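Local coordinates for aldehyde dehydrogenase 21 (PDB 5MZ8), which probably catalyses the NADP+-dependent, non-phosphorylating oxidation of D-glyceraldehyde 3-phosphate to 3-phosphoglycerate, at residues 71-76 against 242-247; 102-107 against 146-151; 440-445 against 485-490. All blocks are in the same frame, centred on the assembly; numbering follows the deposited sequence.

Contact 1. Residues 71-76 against 242-247; sequences PQATHK and LPVSRE
Ala73 and Gln72 pack on the loop 242-247, which leaves strand 239-241 at an edge of the Rossmann-type sheet of this aldehyde dehydrogenase. Residues 71-76 bring the chain from strand 66-71 into helix 75-93. Ala73 CB lies 3.8 Å from Leu242 CB and 4.1 Å from Val244 CG1, so its methyl rests on both side chains. Ile42 of strand 38-44 also touches Ala73, Leu242 and Pro243 and adds to this small apolar cluster. One backbone bond crosses the contact. It is weak: Ala73 N reaches Pro243 O at 3.3 Å, though the N-H points well at the oxygen (164°). Thr74 is the N-cap. Its side chain caps a backbone N just past the segment, and its own N bonds to Asp77 OD2, together consistent with a capping box. The loop carries part of the cofactor site. Arg246 binds NADP+, and the side chains of Val244 and Pro243 lie close to those of Lys212 and Ser215, which also bind it. The turn before helix 75-93 thus packs on this loop, and the helix itself reaches it through Ala81 on Leu242 and Ile78 on Val244. Gln72 makes the second half of the contact. Its CG is anti to the backbone N (chi1 -164°) and the next bond is extended, which carries the amide along the loop to Ser245. There Ser245 CB stands over the amide face. It is 3.4 Å from Gln72 CD and 3.2 Å from Gln72 OE1, while Ser245 OG is 3.7 Å from Gln72 OE1.

Contact 2. Residues 102-107 against 146-151; sequences AVLEKV and VAAEES
An antiparallel pair of helices in the N-terminal part of the aldehyde dehydrogenase fold meets here, through Leu104 of helix 97-113 and Ala147 and Ala148 of helix 130-150. Over these segments the helix axes run at 163° to each other and approach to 8.4 Å. Small side chains on helix 130-150 permit this spacing. Leu104 CB lies 3.7 Å from Ala148 CB, so the two helices touch almost at their backbones. The leucine CG is anti to its own carbonyl carbon (chi1 -62°), and the two methyl groups then spread over the facing helix. Leu104 CD1 rests on the peptide between the alanines, 3.6 Å from both Ala147 O and Ala148 N. Leu104 CD2 meets Ala147 CB at 4.0 Å. The same CD1 also approaches Ser151 CB. Glu105 adds its aliphatic part, with CG 4.0 Å from Ala148 CB. Its carboxylate does not join the contact and has a long, weak ion pair with Lys101. No hydrogen bond links the two segments. They meet by van der Waals packing of aliphatic groups on side chains and on a peptide. The serine hydroxyl is satisfied within its own segment: Ser151 OG donates to Ala148 O at 2.7 Å, tilted 28° from the carbonyl plane. Helix 130-150 also faces a second subunit, where Glu149 forms salt bridges with Arg153 and Lys101 of that subunit. Within the chain, helix 193-205 packs on both Leu104 and Ala147, Val494 of helix 494-500 touches Ala147, and Leu224, Ile227 and Leu228 of helix 219-229 pack on Val107.

Contact 3. Residues 440-445 against 485-490; sequences YGLQSG and KDSGIQ. With EDO (1,2-ethanediol), chain N.
Ser487 OG is gripped from two parts of the chain. It accepts a hydrogen bond from Gly441 N at 2.8 Å, nearly straight at 168°, and donates to the carbonyl of Gly287. Ser487 OG is anti to the carbonyl carbon (chi1 -72°), which turns it into the bend at 440-442. The contact joins the turns that lead into strands of two sheets of the aldehyde dehydrogenase fold. Residues 440-445 lead into strand 443-447 of one mixed sheet, and residues 485-490 hold strand 488-489 at the edge of the Rossmann-type sheet. The same hydroxyl lies in the plane of the Tyr440 ring, at its edge, and 3.6 Å from Tyr440 CB. Leu442 CB also packs near it. The Leu442 side chain reaches close to Cys320, which binds NADP+ and succinate, and Tyr440 lies close to Glu414, which binds NADP+. The bend therefore borders the site where NADP+ and succinate bind. Lys485 runs extended past the tyrosine carbonyl, with its CD 3.4 Å from Tyr440 O. Its ammonium group is held by Thr438 O and by a salt bridge to Glu462. A water adds a further link, accepting from Lys485 NZ at 2.8 Å and donating to Tyr440 O at 2.7 Å. Asp486 faces outward to the assembly, where its OD1 pairs with Lys279 of the third subunit. An ethanediol, probably from the crystallisation liquor, shares that oxygen: its O2 donates to Asp486 OD1 at 3.0 Å.

How the contacts relate
The three contacts lie apart, with centres about 30 Å from one another, and share no residue. Contacts 1 and 2 are largely buried, while contact 3 is only partly so. Helix 75-93, which begins in contact 1, is followed directly by helix 97-113 of contact 2, and contact 2 is nested within the loop that contact 1 closes. Contact 2 is van der Waals helix packing without cross-segment hydrogen bonds; Glu149 and Glu150 bridge to a second subunit. Contact 1 mixes apolar packing with one weak backbone bond and an amide lying against a serine. Contact 3 is the polar one, built on a serine hydroxyl, a water and a lysine. Contacts 1 and 3 both border NADP+-binding residues.

Contact 1. Residues 71-76 against 242-247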
loop_
_atom_site.group_PDB
_atom_site.type_symbol
_atom_site.label_atom_id
_atom_site.label_comp_id
_atom_site.label_asym_id
_atom_site.label_seq_id
_atom_site.Cartn_x
_atom_site.Cartn_y
_atom_site.Cartn_z
ATOM N N PRO A 71 -7.603 -34.595 29.492
ATOM C CA PRO A 71 -6.411 -35.452 29.342
ATOM C C PRO A 71 -5.145 -34.618 29.192
ATOM O O PRO A 71 -5.169 -33.544 28.599
ATOM C CB PRO A 71 -6.693 -36.259 28.062
ATOM C CG PRO A 71 -8.140 -36.116 27.811
ATOM C CD PRO A 71 -8.515 -34.770 28.345
ATOM N N GLN A 72 -4.065 -35.067 29.823
ATOM C CA GLN A 72 -2.789 -34.368 29.759
ATOM C C GLN A 72 -1.901 -35.102 28.761
ATOM O O GLN A 72 -1.733 -36.323 28.871
ATOM C CB GLN A 72 -2.139 -34.260 31.145
ATOM C CG GLN A 72 -1.027 -33.225 31.191
ATOM C CD GLN A 72 -0.349 -33.223 32.531
ATOM O OE1 GLN A 72 0.360 -34.172 32.908
ATOM N NE2 GLN A 72 -0.519 -32.135 33.265
ATOM N N ALA A 73 -1.394 -34.376 27.752
ATOM C CA ALA A 73 -0.567 -34.987 26.718
ATOM C C ALA A 73 0.765 -35.439 27.285
ATOM O O ALA A 73 1.298 -34.793 28.191
ATOM C CB ALA A 73 -0.347 -34.007 25.575
ATOM N N THR A 74 1.280 -36.573 26.769
ATOM C CA THR A 74 2.580 -37.131 27.151
ATOM C C THR A 74 3.653 -36.507 26.229
ATOM O O THR A 74 3.310 -35.801 25.285
ATOM C CB THR A 74 2.572 -38.663 27.013
ATOM O OG1 THR A 74 2.475 -38.998 25.628
ATOM C CG2 THR A 74 1.444 -39.332 27.804
ATOM N N HIS A 75 4.936 -36.798 26.490
ATOM C CA HIS A 75 6.067 -36.345 25.693
ATOM C C HIS A 75 5.956 -36.884 24.259
ATOM O O HIS A 75 6.260 -36.153 23.316
ATOM C CB HIS A 75 7.379 -36.811 26.345
ATOM C CG HIS A 75 8.597 -36.278 25.665
ATOM N ND1 HIS A 75 9.134 -36.905 24.548
ATOM C CD2 HIS A 75 9.336 -35.184 25.951
ATOM C CE1 HIS A 75 10.161 -36.158 24.180
ATOM N NE2 HIS A 75 10.315 -35.106 24.987
ATOM N N LYS A 76 5.523 -38.160 24.107
ATOM C CA LYS A 76 5.339 -38.834 22.819
ATOM C C LYS A 76 4.241 -38.151 22.027
ATOM O O LYS A 76 4.402 -37.992 20.814
ATOM C CB LYS A 76 5.024 -40.331 22.999
ATOM C CG LYS A 76 5.376 -41.174 21.779
ATOM C CD LYS A 76 4.197 -41.991 21.274
ATOM C CE LYS A 76 4.509 -42.627 19.943
ATOM N NZ LYS A 76 3.326 -43.320 19.367
ATOM N N LEU A 242 -2.932 -29.178 22.996
ATOM C CA LEU A 242 -2.480 -30.042 24.066
ATOM C C LEU A 242 -2.142 -29.325 25.367
ATOM O O LEU A 242 -1.057 -28.750 25.477
ATOM C CB LEU A 242 -1.243 -30.857 23.618
ATOM C CG LEU A 242 -1.258 -31.472 22.226
ATOM C CD1 LEU A 242 0.123 -31.544 21.675
ATOM C CD2 LEU A 242 -1.936 -32.835 22.226
ATOM N N PRO A 243 -2.995 -29.424 26.407
ATOM C CA PRO A 243 -2.588 -28.922 27.729
ATOM C C PRO A 243 -1.450 -29.850 28.194
ATOM O O PRO A 243 -1.534 -31.077 28.045
ATOM C CB PRO A 243 -3.859 -29.092 28.586
ATOM C CG PRO A 243 -4.972 -29.355 27.598
ATOM C CD PRO A 243 -4.305 -30.094 26.482
ATOM N N VAL A 244 -0.324 -29.273 28.593
ATOM C CA VAL A 244 0.817 -30.111 28.960
ATOM C C VAL A 244 1.307 -29.820 30.372
ATOM O O VAL A 244 1.189 -28.685 30.870
ATOM C CB VAL A 244 1.986 -30.088 27.915
ATOM C CG1 VAL A 244 1.518 -30.498 26.524
ATOM C CG2 VAL A 244 2.696 -28.742 27.864
ATOM N N SER A 245 1.892 -30.861 30.995
ATOM C CA SER A 245 2.529 -30.808 32.319
ATOM C C SER A 245 3.780 -29.927 32.249
ATOM O O SER A 245 4.284 -29.631 31.159
ATOM C CB SER A 245 2.922 -32.211 32.788
ATOM O OG SER A 245 3.696 -32.921 31.832
ATOM N N ARG A 246 4.300 -29.548 33.409
ATOM C CA ARG A 246 5.483 -28.717 33.532
ATOM C C ARG A 246 6.720 -29.423 32.991
ATOM O O ARG A 246 7.582 -28.768 32.407
ATOM C CB ARG A 246 5.684 -28.316 34.987
ATOM C CG ARG A 246 6.631 -27.148 35.149
ATOM C CD ARG A 246 6.733 -26.844 36.605
ATOM N NE ARG A 246 7.955 -26.124 36.941
ATOM C CZ ARG A 246 8.309 -25.854 38.185
ATOM N NH1 ARG A 246 7.548 -26.250 39.201
ATOM N NH2 ARG A 246 9.423 -25.178 38.430
ATOM N N GLU A 247 6.796 -30.750 33.152
ATOM C CA GLU A 247 7.948 -31.556 32.731
ATOM C C GLU A 247 8.144 -31.629 31.216
ATOM O O GLU A 247 9.262 -31.907 30.763
ATOM C CB GLU A 247 7.930 -32.975 33.351
ATOM C CG GLU A 247 6.561 -33.617 33.545
ATOM C CD GLU A 247 5.947 -33.424 34.915
ATOM O OE1 GLU A 247 5.386 -32.334 35.163
ATOM O OE2 GLU A 247 5.952 -34.391 35.711
#

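Contact 2. Residues 102-107 against 146-151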
loop_
_atom_site.group_PDB
_atom_site.type_symbol
_atom_site.label_atom_id
_atom_site.label_comp_id
_atom_site.label_asym_id
_atom_site.label_seq_id
_atom_site.Cartn_x
_atom_site.Cartn_y
_atom_site.Cartn_z
ATOM N N ALA A 102 -12.935 -20.448 3.932
ATOM C CA ALA A 102 -14.023 -21.361 4.277
ATOM C C ALA A 102 -13.826 -21.926 5.695
ATOM O O ALA A 102 -14.787 -21.967 6.468
ATOM C CB ALA A 102 -14.110 -22.484 3.258
ATOM N N VAL A 103 -12.575 -22.291 6.056
ATOM C CA VAL A 103 -12.258 -22.808 7.402
ATOM C C VAL A 103 -12.676 -21.768 8.452
ATOM O O VAL A 103 -13.456 -22.079 9.357
ATOM C CB VAL A 103 -10.767 -23.211 7.568
ATOM C CG1 VAL A 103 -10.462 -23.621 9.012
ATOM C CG2 VAL A 103 -10.373 -24.323 6.605
ATOM N N LEU A 104 -12.194 -20.531 8.282
ATOM C CA LEU A 104 -12.438 -19.411 9.191
ATOM C C LEU A 104 -13.897 -19.021 9.283
ATOM O O LEU A 104 -14.370 -18.710 10.374
ATOM C CB LEU A 104 -11.549 -18.214 8.808
ATOM C CG LEU A 104 -10.038 -18.474 8.913
ATOM C CD1 LEU A 104 -9.256 -17.544 8.036
ATOM C CD2 LEU A 104 -9.555 -18.383 10.362
ATOM N N GLU A 105 -14.622 -19.072 8.150
ATOM C CA GLU A 105 -16.051 -18.760 8.104
ATOM C C GLU A 105 -16.862 -19.836 8.831
ATOM O O GLU A 105 -17.877 -19.517 9.460
ATOM C CB GLU A 105 -16.538 -18.574 6.667
ATOM C CG GLU A 105 -16.066 -17.281 6.024
ATOM C CD GLU A 105 -16.575 -17.027 4.618
ATOM O OE1 GLU A 105 -16.672 -17.993 3.822
ATOM O OE2 GLU A 105 -16.882 -15.851 4.311
ATOM N N LYS A 106 -16.397 -21.105 8.771
ATOM C CA LYS A 106 -17.044 -22.223 9.480
ATOM C C LYS A 106 -16.867 -22.075 10.992
ATOM O O LYS A 106 -17.794 -22.365 11.735
ATOM C CB LYS A 106 -16.548 -23.590 8.971
ATOM C CG LYS A 106 -17.138 -23.941 7.612
ATOM C CD LYS A 106 -16.510 -25.179 7.007
ATOM C CE LYS A 106 -17.205 -25.514 5.713
ATOM N NZ LYS A 106 -16.906 -26.890 5.249
ATOM N N VAL A 107 -15.704 -21.545 11.437
ATOM C CA VAL A 107 -15.427 -21.272 12.854
ATOM C C VAL A 107 -16.417 -20.210 13.373
ATOM O O VAL A 107 -17.051 -20.421 14.406
ATOM C CB VAL A 107 -13.949 -20.889 13.137
ATOM C CG1 VAL A 107 -13.757 -20.526 14.603
ATOM C CG2 VAL A 107 -13.010 -22.021 12.737
ATOM N N VAL A 146 -12.364 -11.143 10.796
ATOM C CA VAL A 146 -11.285 -10.312 10.233
ATOM C C VAL A 146 -10.267 -11.239 9.519
ATOM O O VAL A 146 -9.798 -10.901 8.432
ATOM C CB VAL A 146 -10.587 -9.397 11.296
ATOM C CG1 VAL A 146 -9.334 -8.737 10.729
ATOM C CG2 VAL A 146 -11.547 -8.330 11.836
ATOM N N ALA A 147 -9.952 -12.406 10.120
ATOM C CA ALA A 147 -9.016 -13.378 9.547
ATOM C C ALA A 147 -9.521 -13.978 8.249
ATOM O O ALA A 147 -8.731 -14.107 7.312
ATOM C CB ALA A 147 -8.700 -14.470 10.555
ATOM N N ALA A 148 -10.835 -14.316 8.177
ATOM C CA ALA A 148 -11.482 -14.861 6.973
ATOM C C ALA A 148 -11.333 -13.885 5.801
ATOM O O ALA A 148 -10.961 -14.299 4.703
ATOM C CB ALA A 148 -12.953 -15.149 7.228
ATOM N N GLU A 149 -11.541 -12.583 6.064
ATOM C CA GLU A 149 -11.434 -11.541 5.051
ATOM C C GLU A 149 -10.000 -11.290 4.625
ATOM O O GLU A 149 -9.755 -10.998 3.456
ATOM C CB GLU A 149 -12.081 -10.265 5.564
ATOM C CG GLU A 149 -13.543 -10.494 5.888
ATOM C CD GLU A 149 -14.226 -9.417 6.695
ATOM O OE1 GLU A 149 -13.590 -8.389 7.029
ATOM O OE2 GLU A 149 -15.406 -9.635 7.035
ATOM N N GLU A 150 -9.051 -11.397 5.574
ATOM C CA GLU A 150 -7.631 -11.195 5.318
ATOM C C GLU A 150 -6.993 -12.353 4.542
ATOM O O GLU A 150 -6.016 -12.139 3.830
ATOM C CB GLU A 150 -6.881 -10.952 6.616
ATOM C CG GLU A 150 -7.142 -9.606 7.263
ATOM C CD GLU A 150 -6.755 -8.356 6.504
ATOM O OE1 GLU A 150 -7.368 -7.301 6.788
ATOM O OE2 GLU A 150 -5.847 -8.418 5.642
ATOM N N SER A 151 -7.543 -13.572 4.681
ATOM C CA SER A 151 -7.042 -14.792 4.039
ATOM C C SER A 151 -7.046 -14.722 2.502
ATOM O O SER A 151 -6.228 -15.397 1.872
ATOM C CB SER A 151 -7.816 -16.015 4.536
ATOM O OG SER A 151 -9.103 -16.096 3.949
#

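Contact 3. Residues 440-445 against 485-490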
loop_
_atom_site.group_PDB
_atom_site.type_symbol
_atom_site.label_atom_id
_atom_site.label_comp_id
_atom_site.label_asym_id
_atom_site.label_seq_id
_atom_site.Cartn_x
_atom_site.Cartn_y
_atom_site.Cartn_z
ATOM N N TYR A 440 7.574 -0.834 31.338
ATOM C CA TYR A 440 6.541 -1.397 30.442
ATOM C C TYR A 440 6.205 -0.376 29.339
ATOM O O TYR A 440 6.544 0.793 29.470
ATOM C CB TYR A 440 5.270 -1.723 31.241
ATOM C CG TYR A 440 5.447 -2.779 32.316
ATOM C CD1 TYR A 440 5.442 -4.135 31.996
ATOM C CD2 TYR A 440 5.584 -2.425 33.656
ATOM C CE1 TYR A 440 5.559 -5.112 32.986
ATOM C CE2 TYR A 440 5.700 -3.395 34.656
ATOM C CZ TYR A 440 5.679 -4.740 34.316
ATOM O OH TYR A 440 5.813 -5.709 35.291
ATOM N N GLY A 441 5.544 -0.806 28.273
ATOM C CA GLY A 441 5.141 0.115 27.216
ATOM C C GLY A 441 4.087 -0.411 26.275
ATOM O O GLY A 441 4.251 -0.301 25.066
ATOM N N LEU A 442 3.009 -0.995 26.806
ATOM C CA LEU A 442 1.900 -1.567 26.018
ATOM C C LEU A 442 0.969 -0.464 25.454
ATOM O O LEU A 442 1.020 -0.181 24.243
ATOM C CB LEU A 442 1.144 -2.597 26.882
ATOM C CG LEU A 442 0.357 -3.764 26.255
ATOM C CD1 LEU A 442 0.361 -3.795 24.741
ATOM C CD2 LEU A 442 0.737 -5.086 26.871
ATOM N N GLN A 443 0.137 0.159 26.317
ATOM C CA GLN A 443 -0.783 1.232 25.925
ATOM C C GLN A 443 -0.925 2.343 26.980
ATOM O O GLN A 443 -0.679 2.134 28.164
ATOM C CB GLN A 443 -2.184 0.692 25.562
ATOM C CG GLN A 443 -2.211 -0.292 24.408
ATOM C CD GLN A 443 -3.530 -0.423 23.697
ATOM O OE1 GLN A 443 -3.565 -0.818 22.546
ATOM N NE2 GLN A 443 -4.639 -0.091 24.339
ATOM N N SER A 444 -1.373 3.514 26.534
ATOM C CA SER A 444 -1.610 4.690 27.361
ATOM C C SER A 444 -2.912 5.344 26.904
ATOM O O SER A 444 -3.336 5.149 25.767
ATOM C CB SER A 444 -0.458 5.671 27.211
ATOM O OG SER A 444 0.665 5.221 27.940
ATOM N N GLY A 445 -3.538 6.084 27.806
ATOM C CA GLY A 445 -4.783 6.802 27.567
ATOM C C GLY A 445 -4.606 8.286 27.799
ATOM O O GLY A 445 -3.754 8.688 28.594
ATOM N N LYS A 485 9.523 -1.779 25.289
ATOM C CA LYS A 485 10.173 -2.117 26.549
ATOM C C LYS A 485 9.865 -3.587 26.990
ATOM O O LYS A 485 9.987 -4.498 26.163
ATOM C CB LYS A 485 9.858 -1.065 27.636
ATOM C CG LYS A 485 10.155 0.388 27.219
ATOM C CD LYS A 485 9.728 1.323 28.333
ATOM C CE LYS A 485 9.620 2.749 27.903
ATOM N NZ LYS A 485 9.237 3.606 29.046
ATOM N N ASP A 486 9.481 -3.817 28.270
ATOM C CA ASP A 486 9.240 -5.171 28.794
ATOM C C ASP A 486 7.881 -5.735 28.435
ATOM O O ASP A 486 7.593 -6.890 28.765
ATOM C CB ASP A 486 9.474 -5.238 30.321
ATOM C CG ASP A 486 10.906 -5.048 30.775
ATOM O OD1 ASP A 486 11.781 -4.820 29.917
ATOM O OD2 ASP A 486 11.151 -5.123 31.984
ATOM N N SER A 487 7.060 -4.948 27.729
ATOM C CA SER A 487 5.713 -5.332 27.304
ATOM C C SER A 487 5.690 -6.359 26.161
ATOM O O SER A 487 4.672 -6.997 25.953
ATOM C CB SER A 487 4.886 -4.099 26.974
ATOM O OG SER A 487 4.575 -3.454 28.195
ATOM N N GLY A 488 6.820 -6.562 25.491
ATOM C CA GLY A 488 6.942 -7.578 24.456
ATOM C C GLY A 488 7.618 -7.132 23.186
ATOM O O GLY A 488 8.234 -6.065 23.149
ATOM N N ILE A 489 7.536 -7.982 22.146
ATOM C CA ILE A 489 8.072 -7.725 20.809
ATOM C C ILE A 489 7.033 -8.084 19.752
ATOM O O ILE A 489 6.342 -9.102 19.887
ATOM C CB ILE A 489 9.473 -8.342 20.520
ATOM C CG1 ILE A 489 9.526 -9.856 20.779
ATOM C CG2 ILE A 489 10.596 -7.600 21.294
ATOM C CD1 ILE A 489 10.547 -10.551 19.920
ATOM N N GLN A 490 6.930 -7.236 18.694
ATOM C CA GLN A 490 6.010 -7.366 17.553
ATOM C C GLN A 490 4.552 -6.971 17.885
ATOM O O GLN A 490 4.272 -6.463 18.967
ATOM C CB GLN A 490 6.080 -8.780 16.903
ATOM C CG GLN A 490 7.503 -9.278 16.546
ATOM C CD GLN A 490 8.289 -8.411 15.579
ATOM O OE1 GLN A 490 9.520 -8.461 15.548
ATOM N NE2 GLN A 490 7.625 -7.610 14.753
HETATM C C1 EDO N . 14.462 -2.965 26.345
HETATM O O1 EDO N . 14.338 -3.566 25.052
HETATM C C2 EDO N . 13.487 -3.595 27.369
HETATM O O2 EDO N . 13.287 -2.706 28.471
HETATM O O HOH W 1 6.551 3.290 28.390
#